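Long-range contacts in Adhesin/hemolysin (Burkholderia pseudomallei 1026a, PDB 4G6V), which inhibits the growth of neighbouring bacteria as the tRNase toxin of a contact-dependent growth inhibition module that includes an immunity protein: residues Arg61-Ala70 and Tyr94-Ala105; Ser69-Tyr78 and Ile160-Ile170. All coordinates share one frame; numbering follows the deposited sequence.

In the fold
Helix 57-74 lies against one mixed beta sheet, and the two contacts sample successive parts of that helix, sharing Ser69 and Ala70. Interaction 1, centred about 5 Å from the centre of the chain, is buried and largely polar: hydrogen bonds given by side-chain hydroxyls to a backbone and a side-chain oxygen join the helix to strands 94-96 and 99-104, and it includes residues of the likely active site. Interaction 2 lies about 10 Å from the chain centre and is only partly buried; there the end of the helix packs through aliphatic groups and one tyrosine on the edge hairpin of strands 159-162 and 168-171. The two meet where Ile96 touches Tyr78 and Leu73, and where Phe101 touches Ile160.

Interaction 1 of 2, residues Arg61-Ala70 and Tyr94-Ala105; sequences RSLIRENQSA and YTINGQVFDNYA
Asn103 reaches from strand 99-104 to the helix beside Glu66 and Ser69. Its CG stands anti to the backbone N (chi1 -173°), which carries the amide to the helix surface. Asn103 CB lies 4.0 Å from Glu66 CG, and Asn103 CG is 3.8 Å from Glu66 CA. At the tip the amide divides: Asn103 ND2 packs 3.4 Å from Glu66 CA, while Asn103 OD1 accepts a 3.1 Å hydrogen bond from Ser69 OG, which sits 41° out of the carbonyl plane.

Tyr94 makes a second polar link. Its OH donates to Glu66 O at 2.9 Å, in the carbonyl plane and on a lone pair, with the backbone oxygen at the ring edge. The Glu66 carboxylate is held by Thr49 and by Lys69 of the CdiI chain. Nearer the helix start, Ala105 CB packs 3.7 Å from Arg65 CB, and Arg61 NH1, salt-bridged to Asp136, adds a weak bond to Ala105 O. The backbone N of Asn103 hydrogen-bonds to Asp93 OD2, tying this strand to a probable catalytic carboxylate. Asp102 points away from the helix; with Glu66, Asp93 and Lys121 it completes the probable catalytic set, consistent with a PDDEXK nuclease core.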
loop_
_atom_site.group_PDB
_atom_site.type_symbol
_atom_site.label_atom_id
_atom_site.label_comp_id
_atom_site.label_asym_id
_atom_site.label_seq_id
_atom_site.Cartn_x
_atom_site.Cartn_y
_atom_site.Cartn_z
ATOM N N ARG A 61 -11.133 -5.726 -5.152
ATOM C CA ARG A 61 -10.631 -5.195 -6.409
ATOM C C ARG A 61 -9.105 -5.079 -6.422
ATOM O O ARG A 61 -8.485 -5.278 -7.459
ATOM C CB ARG A 61 -11.288 -3.848 -6.727
ATOM C CG ARG A 61 -10.956 -3.305 -8.110
ATOM C CD ARG A 61 -11.210 -1.802 -8.215
ATOM N NE ARG A 61 -10.517 -1.048 -7.161
ATOM C CZ ARG A 61 -9.227 -0.697 -7.187
ATOM N NH1 ARG A 61 -8.448 -1.027 -8.223
ATOM N NH2 ARG A 61 -8.708 -0.011 -6.172
ATOM N N SER A 62 -8.497 -4.752 -5.281
ATOM C CA SER A 62 -7.028 -4.676 -5.219
ATOM C C SER A 62 -6.374 -6.046 -5.354
ATOM O O SER A 62 -5.338 -6.158 -5.986
ATOM C CB SER A 62 -6.509 -3.967 -3.956
ATOM O OG SER A 62 -6.673 -2.560 -4.056
ATOM N N LEU A 63 -6.969 -7.080 -4.762
ATOM C CA LEU A 63 -6.453 -8.438 -4.938
ATOM C C LEU A 63 -6.659 -8.955 -6.385
ATOM O O LEU A 63 -5.765 -9.564 -6.954
ATOM C CB LEU A 63 -7.042 -9.405 -3.896
ATOM C CG LEU A 63 -6.783 -9.004 -2.437
ATOM C CD1 LEU A 63 -7.223 -10.090 -1.490
ATOM C CD2 LEU A 63 -5.306 -8.663 -2.195
ATOM N N ILE A 64 -7.825 -8.697 -6.976
ATOM C CA ILE A 64 -8.044 -9.018 -8.382
ATOM C C ILE A 64 -6.898 -8.451 -9.202
ATOM O O ILE A 64 -6.203 -9.178 -9.910
ATOM C CB ILE A 64 -9.397 -8.446 -8.943
ATOM C CG1 ILE A 64 -10.600 -9.155 -8.330
ATOM C CG2 ILE A 64 -9.501 -8.656 -10.435
ATOM C CD1 ILE A 64 -10.524 -10.643 -8.468
ATOM N N ARG A 65 -6.690 -7.146 -9.101
ATOM C CA ARG A 65 -5.684 -6.484 -9.931
ATOM C C ARG A 65 -4.253 -7.008 -9.751
ATOM O O ARG A 65 -3.443 -6.953 -10.681
ATOM C CB ARG A 65 -5.745 -4.985 -9.719
ATOM C CG ARG A 65 -7.100 -4.417 -10.075
ATOM C CD ARG A 65 -7.141 -4.134 -11.538
ATOM N NE ARG A 65 -8.385 -3.492 -11.926
ATOM C CZ ARG A 65 -9.427 -4.138 -12.434
ATOM N NH1 ARG A 65 -9.370 -5.451 -12.609
ATOM N NH2 ARG A 65 -10.527 -3.468 -12.766
ATOM N N GLU A 66 -3.951 -7.520 -8.561
ATOM C CA GLU A 66 -2.657 -8.142 -8.291
ATOM C C GLU A 66 -2.530 -9.473 -9.052
ATOM O O GLU A 66 -1.533 -9.736 -9.728
ATOM C CB GLU A 66 -2.472 -8.374 -6.789
ATOM C CG GLU A 66 -1.152 -9.032 -6.438
ATOM C CD GLU A 66 -1.258 -9.960 -5.241
ATOM O OE1 GLU A 66 -1.849 -9.536 -4.232
ATOM O OE2 GLU A 66 -0.741 -11.104 -5.304
ATOM N N ASN A 67 -3.543 -10.321 -8.945
ATOM C CA ASN A 67 -3.526 -11.562 -9.698
ATOM C C ASN A 67 -3.480 -11.286 -11.196
ATOM O O ASN A 67 -2.813 -11.999 -11.944
ATOM C CB ASN A 67 -4.705 -12.455 -9.310
ATOM C CG ASN A 67 -4.439 -13.238 -8.021
ATOM O OD1 ASN A 67 -3.304 -13.307 -7.536
ATOM N ND2 ASN A 67 -5.484 -13.832 -7.466
ATOM N N GLN A 68 -4.154 -10.218 -11.616
ATOM C CA GLN A 68 -4.166 -9.841 -13.020
ATOM C C GLN A 68 -2.839 -9.287 -13.545
ATOM O O GLN A 68 -2.469 -9.563 -14.684
ATOM C CB GLN A 68 -5.294 -8.865 -13.306
ATOM C CG GLN A 68 -6.668 -9.501 -13.209
ATOM C CD GLN A 68 -7.783 -8.492 -13.408
ATOM O OE1 GLN A 68 -7.709 -7.344 -12.934
ATOM N NE2 GLN A 68 -8.819 -8.906 -14.121
ATOM N N SER A 69 -2.134 -8.500 -12.731
ATOM C CA SER A 69 -0.831 -7.972 -13.142
ATOM C C SER A 69 0.182 -9.081 -13.377
ATOM O O SER A 69 1.020 -8.977 -14.267
ATOM C CB SER A 69 -0.291 -6.976 -12.125
ATOM O OG SER A 69 -0.881 -5.705 -12.328
ATOM N N ALA A 70 0.090 -10.143 -12.580
ATOM C CA ALA A 70 0.962 -11.302 -12.717
ATOM C C ALA A 70 0.781 -11.961 -14.085
ATOM O O ALA A 70 1.749 -12.238 -14.793
ATOM C CB ALA A 70 0.701 -12.308 -11.592
ATOM N N TYR A 94 5.117 -10.359 -5.695
ATOM C CA TYR A 94 5.767 -11.119 -6.747
ATOM C C TYR A 94 7.272 -11.225 -6.562
ATOM O O TYR A 94 7.862 -10.563 -5.695
ATOM C CB TYR A 94 5.605 -10.422 -8.082
ATOM C CG TYR A 94 4.276 -9.770 -8.310
ATOM C CD1 TYR A 94 3.097 -10.529 -8.359
ATOM C CD2 TYR A 94 4.196 -8.403 -8.546
ATOM C CE1 TYR A 94 1.889 -9.940 -8.596
ATOM C CE2 TYR A 94 2.985 -7.800 -8.801
ATOM C CZ TYR A 94 1.827 -8.576 -8.821
ATOM O OH TYR A 94 0.617 -7.976 -9.059
ATOM N N THR A 95 7.872 -11.887 -7.555
ATOM C CA THR A 95 9.297 -11.862 -7.880
ATOM C C THR A 95 9.353 -11.760 -9.421
ATOM O O THR A 95 8.841 -12.648 -10.104
ATOM C CB THR A 95 10.015 -13.135 -7.415
ATOM O OG1 THR A 95 9.431 -14.277 -8.054
ATOM C CG2 THR A 95 9.899 -13.290 -5.906
ATOM N N ILE A 96 9.940 -10.694 -9.978
ATOM C CA ILE A 96 9.884 -10.483 -11.411
ATOM C C ILE A 96 11.310 -10.564 -11.964
ATOM O O ILE A 96 12.162 -9.670 -11.721
ATOM C CB ILE A 96 9.171 -9.162 -11.767
ATOM C CG1 ILE A 96 7.717 -9.215 -11.324
ATOM C CG2 ILE A 96 9.237 -8.877 -13.272
ATOM C CD1 ILE A 96 6.928 -8.034 -11.753
ATOM N N ASN A 97 11.578 -11.663 -12.671
ATOM C CA ASN A 97 12.939 -11.993 -13.100
ATOM C C ASN A 97 13.919 -11.931 -11.921
ATOM O O ASN A 97 15.042 -11.421 -12.051
ATOM C CB ASN A 97 13.390 -11.076 -14.241
ATOM C CG ASN A 97 12.494 -11.191 -15.453
ATOM O OD1 ASN A 97 11.662 -12.094 -15.528
ATOM N ND2 ASN A 97 12.660 -10.288 -16.414
ATOM N N GLY A 98 13.474 -12.440 -10.773
ATOM C CA GLY A 98 14.318 -12.536 -9.601
ATOM C C GLY A 98 14.101 -11.445 -8.563
ATOM O O GLY A 98 14.265 -11.705 -7.373
ATOM N N GLN A 99 13.738 -10.238 -9.009
ATOM C CA GLN A 99 13.553 -9.067 -8.122
ATOM C C GLN A 99 12.209 -9.046 -7.373
ATOM O O GLN A 99 11.149 -9.154 -8.003
ATOM C CB GLN A 99 13.664 -7.760 -8.927
ATOM C CG GLN A 99 14.958 -7.585 -9.703
ATOM C CD GLN A 99 14.969 -6.302 -10.536
ATOM O OE1 GLN A 99 14.206 -6.163 -11.495
ATOM N NE2 GLN A 99 15.838 -5.357 -10.167
ATOM N N VAL A 100 12.236 -8.887 -6.047
ATOM C CA VAL A 100 10.978 -8.696 -5.315
ATOM C C VAL A 100 10.249 -7.428 -5.792
ATOM O O VAL A 100 10.863 -6.354 -5.938
ATOM C CB VAL A 100 11.126 -8.719 -3.761
ATOM C CG1 VAL A 100 11.491 -10.131 -3.260
ATOM C CG2 VAL A 100 12.111 -7.617 -3.241
ATOM N N PHE A 101 8.951 -7.603 -6.073
ATOM C CA PHE A 101 8.055 -6.568 -6.603
ATOM C C PHE A 101 6.736 -6.540 -5.822
ATOM O O PHE A 101 6.298 -7.559 -5.272
ATOM C CB PHE A 101 7.728 -6.864 -8.064
ATOM C CG PHE A 101 8.451 -5.996 -9.058
ATOM C CD1 PHE A 101 9.626 -6.430 -9.649
ATOM C CD2 PHE A 101 7.935 -4.760 -9.435
ATOM C CE1 PHE A 101 10.286 -5.639 -10.588
ATOM C CE2 PHE A 101 8.594 -3.960 -10.372
ATOM C CZ PHE A 101 9.768 -4.403 -10.950
ATOM N N ASP A 102 6.099 -5.374 -5.778
ATOM C CA ASP A 102 4.773 -5.254 -5.182
ATOM C C ASP A 102 3.795 -4.598 -6.164
ATOM O O ASP A 102 4.194 -3.744 -6.962
ATOM C CB ASP A 102 4.820 -4.482 -3.860
ATOM C CG ASP A 102 5.130 -5.380 -2.663
ATOM O OD1 ASP A 102 5.258 -6.612 -2.845
ATOM O OD2 ASP A 102 5.240 -4.847 -1.533
ATOM N N ASN A 103 2.528 -5.018 -6.115
ATOM C CA ASN A 103 1.479 -4.441 -6.962
ATOM C C ASN A 103 0.796 -3.280 -6.267
ATOM O O ASN A 103 0.532 -3.339 -5.072
ATOM C CB ASN A 103 0.415 -5.488 -7.356
ATOM C CG ASN A 103 -0.607 -4.946 -8.375
ATOM O OD1 ASN A 103 -0.247 -4.626 -9.503
ATOM N ND2 ASN A 103 -1.884 -4.832 -7.969
ATOM N N TYR A 104 0.527 -2.225 -7.025
ATOM C CA TYR A 104 -0.216 -1.069 -6.532
ATOM C C TYR A 104 -1.198 -0.623 -7.612
ATOM O O TYR A 104 -0.809 -0.264 -8.732
ATOM C CB TYR A 104 0.743 0.054 -6.116
ATOM C CG TYR A 104 0.134 1.424 -5.971
ATOM C CD1 TYR A 104 -1.056 1.623 -5.272
ATOM C CD2 TYR A 104 0.760 2.530 -6.517
ATOM C CE1 TYR A 104 -1.608 2.896 -5.149
ATOM C CE2 TYR A 104 0.226 3.810 -6.381
ATOM C CZ TYR A 104 -0.952 3.992 -5.701
ATOM O OH TYR A 104 -1.458 5.282 -5.573
ATOM N N ALA A 105 -2.480 -0.690 -7.282
ATOM C CA ALA A 105 -3.510 -0.499 -8.290
ATOM C C ALA A 105 -4.376 0.702 -7.948
ATOM O O ALA A 105 -5.498 0.547 -7.504
ATOM C CB ALA A 105 -4.345 -1.760 -8.444
#

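Interaction 2 of 2, residues Ser69-Tyr78 and Ile160-Ile170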
loop_
_atom_site.group_PDB
_atom_site.type_symbol
_atom_site.label_atom_id
_atom_site.label_comp_id
_atom_site.label_asym_id
_atom_site.label_seq_id
_atom_site.Cartn_x
_atom_site.Cartn_y
_atom_site.Cartn_z
ATOM N N SER A 69 -2.134 -8.500 -12.731
ATOM C CA SER A 69 -0.831 -7.972 -13.142
ATOM C C SER A 69 0.182 -9.081 -13.377
ATOM O O SER A 69 1.020 -8.977 -14.267
ATOM C CB SER A 69 -0.291 -6.976 -12.125
ATOM O OG SER A 69 -0.881 -5.705 -12.328
ATOM N N ALA A 70 0.090 -10.143 -12.580
ATOM C CA ALA A 70 0.962 -11.302 -12.717
ATOM C C ALA A 70 0.781 -11.961 -14.085
ATOM O O ALA A 70 1.749 -12.238 -14.793
ATOM C CB ALA A 70 0.701 -12.308 -11.592
ATOM N N VAL A 71 -0.462 -12.212 -14.454
ATOM C CA VAL A 71 -0.745 -12.886 -15.709
ATOM C C VAL A 71 -0.313 -12.014 -16.880
ATOM O O VAL A 71 0.268 -12.507 -17.849
ATOM C CB VAL A 71 -2.247 -13.265 -15.796
ATOM C CG1 VAL A 71 -2.723 -13.480 -17.262
ATOM C CG2 VAL A 71 -2.525 -14.485 -14.931
ATOM N N THR A 72 -0.577 -10.716 -16.776
ATOM C CA THR A 72 -0.294 -9.784 -17.863
ATOM C C THR A 72 1.192 -9.727 -18.141
ATOM O O THR A 72 1.602 -9.638 -19.290
ATOM C CB THR A 72 -0.823 -8.360 -17.558
ATOM O OG1 THR A 72 -2.251 -8.335 -17.685
ATOM C CG2 THR A 72 -0.228 -7.317 -18.509
ATOM N N LEU A 73 1.993 -9.770 -17.083
ATOM C CA LEU A 73 3.439 -9.667 -17.222
ATOM C C LEU A 73 4.037 -10.982 -17.728
ATOM O O LEU A 73 4.889 -10.986 -18.624
ATOM C CB LEU A 73 4.098 -9.209 -15.913
ATOM C CG LEU A 73 3.801 -7.729 -15.652
ATOM C CD1 LEU A 73 4.541 -7.195 -14.442
ATOM C CD2 LEU A 73 4.099 -6.873 -16.871
ATOM N N ALA A 74 3.569 -12.094 -17.170
ATOM C CA ALA A 74 4.038 -13.393 -17.595
ATOM C C ALA A 74 3.811 -13.532 -19.107
ATOM O O ALA A 74 4.624 -14.129 -19.819
ATOM C CB ALA A 74 3.341 -14.486 -16.817
ATOM N N ASN A 75 2.728 -12.945 -19.606
ATOM C CA ASN A 75 2.428 -13.024 -21.038
ATOM C C ASN A 75 3.188 -11.987 -21.855
ATOM O O ASN A 75 3.046 -11.936 -23.077
ATOM C CB ASN A 75 0.916 -12.921 -21.323
ATOM C CG ASN A 75 0.141 -14.156 -20.864
ATOM O OD1 ASN A 75 0.697 -15.257 -20.783
ATOM N ND2 ASN A 75 -1.150 -13.979 -20.563
ATOM N N LYS A 76 3.975 -11.153 -21.179
ATOM C CA LYS A 76 4.793 -10.155 -21.860
ATOM C C LYS A 76 6.266 -10.552 -21.846
ATOM O O LYS A 76 7.117 -9.855 -22.410
ATOM C CB LYS A 76 4.606 -8.773 -21.239
ATOM C CG LYS A 76 3.269 -8.130 -21.571
ATOM C CD LYS A 76 3.222 -7.663 -23.016
ATOM C CE LYS A 76 1.890 -6.982 -23.324
ATOM N NZ LYS A 76 2.003 -5.901 -24.354
ATOM N N GLY A 77 6.561 -11.678 -21.202
ATOM C CA GLY A 77 7.902 -12.225 -21.217
ATOM C C GLY A 77 8.645 -12.212 -19.897
ATOM O O GLY A 77 9.807 -12.617 -19.845
ATOM N N TYR A 78 8.016 -11.740 -18.825
ATOM C CA TYR A 78 8.680 -11.789 -17.521
ATOM C C TYR A 78 8.477 -13.142 -16.870
ATOM O O TYR A 78 7.481 -13.829 -17.118
ATOM C CB TYR A 78 8.170 -10.698 -16.591
ATOM C CG TYR A 78 8.395 -9.314 -17.120
ATOM C CD1 TYR A 78 9.458 -8.549 -16.681
ATOM C CD2 TYR A 78 7.534 -8.770 -18.064
ATOM C CE1 TYR A 78 9.654 -7.271 -17.169
ATOM C CE2 TYR A 78 7.721 -7.497 -18.556
ATOM C CZ TYR A 78 8.783 -6.752 -18.114
ATOM O OH TYR A 78 8.957 -5.483 -18.618
ATOM N N ILE A 160 7.326 -0.735 -12.908
ATOM C CA ILE A 160 6.683 -1.197 -14.138
ATOM C C ILE A 160 5.240 -0.707 -14.238
ATOM O O ILE A 160 4.413 -1.065 -13.409
ATOM C CB ILE A 160 6.719 -2.736 -14.259
ATOM C CG1 ILE A 160 8.175 -3.213 -14.318
ATOM C CG2 ILE A 160 5.953 -3.179 -15.497
ATOM C CD1 ILE A 160 8.376 -4.710 -14.319
ATOM N N VAL A 161 4.950 0.120 -15.240
ATOM C CA VAL A 161 3.580 0.581 -15.474
ATOM C C VAL A 161 2.816 -0.330 -16.440
ATOM O O VAL A 161 3.333 -0.709 -17.505
ATOM C CB VAL A 161 3.533 2.028 -16.026
ATOM C CG1 VAL A 161 2.090 2.467 -16.255
ATOM C CG2 VAL A 161 4.238 2.995 -15.085
ATOM N N ILE A 162 1.592 -0.697 -16.054
ATOM C CA ILE A 162 0.658 -1.369 -16.957
ATOM C C ILE A 162 -0.514 -0.434 -17.190
ATOM O O ILE A 162 -1.247 -0.130 -16.260
ATOM C CB ILE A 162 0.102 -2.666 -16.366
ATOM C CG1 ILE A 162 1.227 -3.583 -15.870
ATOM C CG2 ILE A 162 -0.713 -3.378 -17.406
ATOM C CD1 ILE A 162 0.706 -4.817 -15.134
ATOM N N ASP A 163 -0.703 0.041 -18.413
ATOM C CA ASP A 163 -1.794 0.974 -18.659
ATOM C C ASP A 163 -3.124 0.227 -18.893
ATOM O O ASP A 163 -3.173 -1.013 -18.811
ATOM C CB ASP A 163 -1.449 1.945 -19.802
ATOM C CG ASP A 163 -1.355 1.257 -21.173
ATOM O OD1 ASP A 163 -1.414 0.009 -21.238
ATOM O OD2 ASP A 163 -1.227 1.977 -22.192
ATOM N N LYS A 164 -4.195 0.970 -19.171
ATOM C CA LYS A 164 -5.513 0.349 -19.358
ATOM C C LYS A 164 -5.545 -0.700 -20.482
ATOM O O LYS A 164 -6.377 -1.624 -20.451
ATOM C CB LYS A 164 -6.609 1.401 -19.584
ATOM C CG LYS A 164 -6.974 2.239 -18.352
ATOM C CD LYS A 164 -8.086 3.230 -18.701
ATOM C CE LYS A 164 -8.334 4.277 -17.604
ATOM N NZ LYS A 164 -8.739 3.665 -16.312
ATOM N N LEU A 165 -4.646 -0.570 -21.462
ATOM C CA LEU A 165 -4.673 -1.474 -22.614
ATOM C C LEU A 165 -3.708 -2.658 -22.460
ATOM O O LEU A 165 -3.568 -3.475 -23.359
ATOM C CB LEU A 165 -4.447 -0.704 -23.934
ATOM C CG LEU A 165 -5.333 0.546 -24.155
ATOM C CD1 LEU A 165 -4.766 1.559 -25.167
ATOM C CD2 LEU A 165 -6.779 0.175 -24.521
ATOM N N GLY A 166 -3.058 -2.757 -21.307
ATOM C CA GLY A 166 -2.063 -3.793 -21.081
ATOM C C GLY A 166 -0.679 -3.507 -21.669
ATOM O O GLY A 166 0.153 -4.413 -21.811
ATOM N N ASN A 167 -0.425 -2.252 -22.024
ATOM C CA ASN A 167 0.913 -1.836 -22.473
ATOM C C ASN A 167 1.892 -1.584 -21.326
ATOM O O ASN A 167 1.596 -0.824 -20.391
ATOM C CB ASN A 167 0.832 -0.570 -23.329
ATOM C CG ASN A 167 -0.026 -0.756 -24.549
ATOM O OD1 ASN A 167 0.096 -1.765 -25.252
ATOM N ND2 ASN A 167 -0.924 0.204 -24.803
ATOM N N ILE A 168 3.063 -2.204 -21.412
ATOM C CA ILE A 168 4.088 -2.023 -20.394
ATOM C C ILE A 168 5.063 -0.901 -20.735
ATOM O O ILE A 168 5.680 -0.897 -21.809
ATOM C CB ILE A 168 4.914 -3.308 -20.164
ATOM C CG1 ILE A 168 4.006 -4.524 -19.993
ATOM C CG2 ILE A 168 5.809 -3.136 -18.961
ATOM C CD1 ILE A 168 2.935 -4.313 -18.967
ATOM N N THR A 169 5.184 0.052 -19.818
ATOM C CA THR A 169 6.325 0.965 -19.802
ATOM C C THR A 169 7.176 0.759 -18.542
ATOM O O THR A 169 6.675 0.325 -17.501
ATOM C CB THR A 169 5.915 2.468 -19.900
ATOM O OG1 THR A 169 5.121 2.841 -18.768
ATOM C CG2 THR A 169 5.158 2.743 -21.187
ATOM N N ILE A 170 8.459 1.092 -18.644
ATOM C CA ILE A 170 9.382 0.953 -17.529
ATOM C C ILE A 170 9.899 2.304 -17.060
ATOM O O ILE A 170 10.232 3.170 -17.870
ATOM C CB ILE A 170 10.583 0.081 -17.919
ATOM C CG1 ILE A 170 10.122 -1.317 -18.322
ATOM C CG2 ILE A 170 11.555 -0.024 -16.770
ATOM C CD1 ILE A 170 9.639 -2.123 -17.160
#
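Helix 69-74 passes almost at right angles (101°) over strand 160-162, with 10.7 Å between the axes, and the two backbones are nearest at the hairpin turn, where Thr72 CA and Gly166 CA are 7.0 Å apart. Thr72 and Ile162 meet tip to tip through their CG2 methyls, 4.1 Å apart, and Ile162 CD1 reaches the Ser69 side chain, whose OG is bonded to Asn103. Leu73 crosses Ile168 obliquely, with Leu73 CD2 3.5 Å from Ile168 CD1, while Leu73 CG also packs against Ile162 CD1.

After the helix, a Schellman motif at Gly77, which has positive phi, turns the chain: Tyr78 N bonds back to Leu73 O and Gly77 N weakly to Ala74 O. Leu73 O also accepts from Lys76 N, which reaches it from the opposite face of its plane to Tyr78 N. The turn leaves Lys76 and Tyr78 facing the hairpin. Lys76 runs alongside Ile168 in the opposite direction, bent at chi2 (-73°), and brings Lys76 CE to 3.5 Å from Gly166 O. Tyr78 meets Ile160 obliquely, CE1 to Ile160 CD1 at 4.0 Å, and its OH lies against Ile170 CD1 (3.7 Å) and Ile168 CG2.

The hairpin turn is braced from within: the carboxylate of Asp163 accepts Asn167 N at OD1 and Asn167 ND2 at OD2, the latter on the syn lone pair.

Around this hydrophobic patch, Val131 of strand 129-133 touches Leu73 and Ile162, and Ile96 of strand 94-96 touches Leu73 and Tyr78. Leu44 of strand 43-45 packs on Ala70 and Ala74, which take no part in this contact, so the helix end touches both edge strands.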